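Local coordinates for CdiI toxin (Salmonella enterica subsp. enterica serovar Rubislaw str. ATCC 10717, PDB 4ZQU), which acts as the immunity protein of a contact-dependent growth inhibition system, neutralising its cognate CdiA toxin, at residues B[17-22]-B[48-53]. Sequence-based numbering, arbitrary orientation.
Sequences DFICVD and LDLGEM
Val21 and Met53 make the closest side-chain approach between strand 19-22 and helix 48-53: CG2 of Val21 lies 3.9 Å from CE of Met53, the two side chains meeting at a slant. The Met53 chain runs extended through chi2 and then bends at chi3 (47°), a turn that swings the terminal methyl onto the valine branch. The other valine methyl, CG1, faces the backbone instead, 4.0 Å from the carbonyl oxygen of Met53. Leu50, one helical turn earlier, supplies the second apolar point. Its CB does not aim at the strand, yet CG stands anti to the backbone N (chi1 174°) and carries CD1 inward, where it sits 4.2 Å from CG2 of Ile19 and 4.4 Å from CG2 of Val21. Leu50 crosses Ile19 at about a right angle, with its CD1 shared between two residues of the strand.

Apart from that methyl-to-carbonyl approach, the side chains meet through methyl groups alone; no hydrogen bond joins the two segments, and 182 Å² is buried in total. The segment axes come within 9.9 Å at an angle of 30°, so the strand and helix run roughly alongside. Ile19, Val21 and Leu50 are buried, with Val12 of strand 8-14 and Arg169 of helix 161-172 adding to their surroundings, whereas Met53 is partly exposed. The helix side bearing Leu48, Asp49 and Glu52 is solvent-exposed in the assembly and makes no contact with the strand. Cys20 and Asp22 direct their side chains to the opposite sheet face, where the Asp22 carboxylate is hydrogen-bonded by Trp97 and Gln38. This is the pattern of an amphipathic helix packed on one face of an antiparallel beta-sheet, here helix 47-59 against strand 19-26 of the immunity protein.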
# COMPACT_ATOMS: atom_id res chain seq x y z
N ASP B 17 21.97 11.43 -2.32
CA ASP B 17 22.54 11.53 -3.66
C ASP B 17 21.58 12.01 -4.74
O ASP B 17 22.01 12.55 -5.76
CB ASP B 17 23.12 10.17 -4.07
CG ASP B 17 24.03 9.59 -3.01
OD1 ASP B 17 25.15 10.12 -2.81
OD2 ASP B 17 23.63 8.60 -2.36
N PHE B 18 20.28 11.83 -4.53
CA PHE B 18 19.31 12.20 -5.56
C PHE B 18 17.88 12.42 -5.06
O PHE B 18 17.54 12.09 -3.93
CB PHE B 18 19.29 11.14 -6.67
CG PHE B 18 18.77 9.79 -6.22
CD1 PHE B 18 17.41 9.50 -6.26
CD2 PHE B 18 19.65 8.81 -5.78
CE1 PHE B 18 16.94 8.26 -5.86
CE2 PHE B 18 19.18 7.57 -5.37
CZ PHE B 18 17.82 7.30 -5.42
N ILE B 19 17.07 12.98 -5.95
CA ILE B 19 15.62 13.05 -5.77
C ILE B 19 14.95 12.35 -6.95
O ILE B 19 15.25 12.65 -8.11
CB ILE B 19 15.12 14.50 -5.69
CG1 ILE B 19 15.73 15.21 -4.48
CG2 ILE B 19 13.60 14.53 -5.61
CD1 ILE B 19 15.24 16.62 -4.30
N CYS B 20 14.06 11.41 -6.66
CA CYS B 20 13.47 10.57 -7.70
C CYS B 20 11.95 10.68 -7.74
O CYS B 20 11.27 10.30 -6.79
CB CYS B 20 13.88 9.11 -7.50
SG CYS B 20 13.34 7.99 -8.81
N VAL B 21 11.42 11.17 -8.86
CA VAL B 21 9.98 11.28 -9.05
C VAL B 21 9.48 10.30 -10.10
O VAL B 21 9.90 10.35 -11.26
CB VAL B 21 9.57 12.71 -9.45
CG1 VAL B 21 8.06 12.80 -9.60
CG2 VAL B 21 10.07 13.72 -8.43
N ASP B 22 8.58 9.41 -9.70
CA ASP B 22 8.00 8.42 -10.60
C ASP B 22 6.49 8.59 -10.74
O ASP B 22 5.82 9.02 -9.81
CB ASP B 22 8.28 7.00 -10.10
CG ASP B 22 9.72 6.59 -10.26
OD1 ASP B 22 10.47 6.68 -9.27
OD2 ASP B 22 10.10 6.19 -11.38
N LEU B 48 10.98 25.21 -9.28
CA LEU B 48 10.31 25.30 -10.58
C LEU B 48 10.46 23.99 -11.33
O LEU B 48 9.47 23.38 -11.73
CB LEU B 48 10.88 26.46 -11.40
CG LEU B 48 10.11 26.95 -12.64
CD1 LEU B 48 10.53 28.37 -12.99
CD2 LEU B 48 10.31 26.04 -13.84
N ASP B 49 11.70 23.56 -11.52
CA ASP B 49 12.00 22.34 -12.25
C ASP B 49 11.45 21.11 -11.54
O ASP B 49 10.80 20.27 -12.15
CB ASP B 49 13.51 22.18 -12.45
CG ASP B 49 14.08 23.22 -13.40
OD1 ASP B 49 13.31 23.77 -14.21
OD2 ASP B 49 15.30 23.49 -13.32
N LEU B 50 11.73 21.03 -10.24
CA LEU B 50 11.22 19.94 -9.41
C LEU B 50 9.70 19.86 -9.49
O LEU B 50 9.13 18.77 -9.50
CB LEU B 50 11.65 20.14 -7.96
CG LEU B 50 11.06 19.16 -6.95
CD1 LEU B 50 11.51 17.74 -7.26
CD2 LEU B 50 11.44 19.56 -5.52
N GLY B 51 9.05 21.01 -9.56
CA GLY B 51 7.61 21.08 -9.64
C GLY B 51 7.08 20.69 -11.01
O GLY B 51 5.99 20.12 -11.12
N GLU B 52 7.84 20.99 -12.05
CA GLU B 52 7.47 20.58 -13.40
C GLU B 52 7.75 19.09 -13.57
O GLU B 52 7.10 18.43 -14.38
CB GLU B 52 8.23 21.40 -14.44
CG GLU B 52 7.77 22.85 -14.54
CD GLU B 52 8.39 23.58 -15.71
OE1 GLU B 52 9.30 23.02 -16.35
OE2 GLU B 52 7.96 24.72 -15.99
N MET B 53 8.71 18.58 -12.81
CA MET B 53 8.98 17.15 -12.76
C MET B 53 7.79 16.41 -12.17
O MET B 53 7.40 15.35 -12.65
CB MET B 53 10.24 16.85 -11.93
CG MET B 53 11.55 17.15 -12.64
SD MET B 53 12.95 17.19 -11.51
CE MET B 53 12.70 15.69 -10.55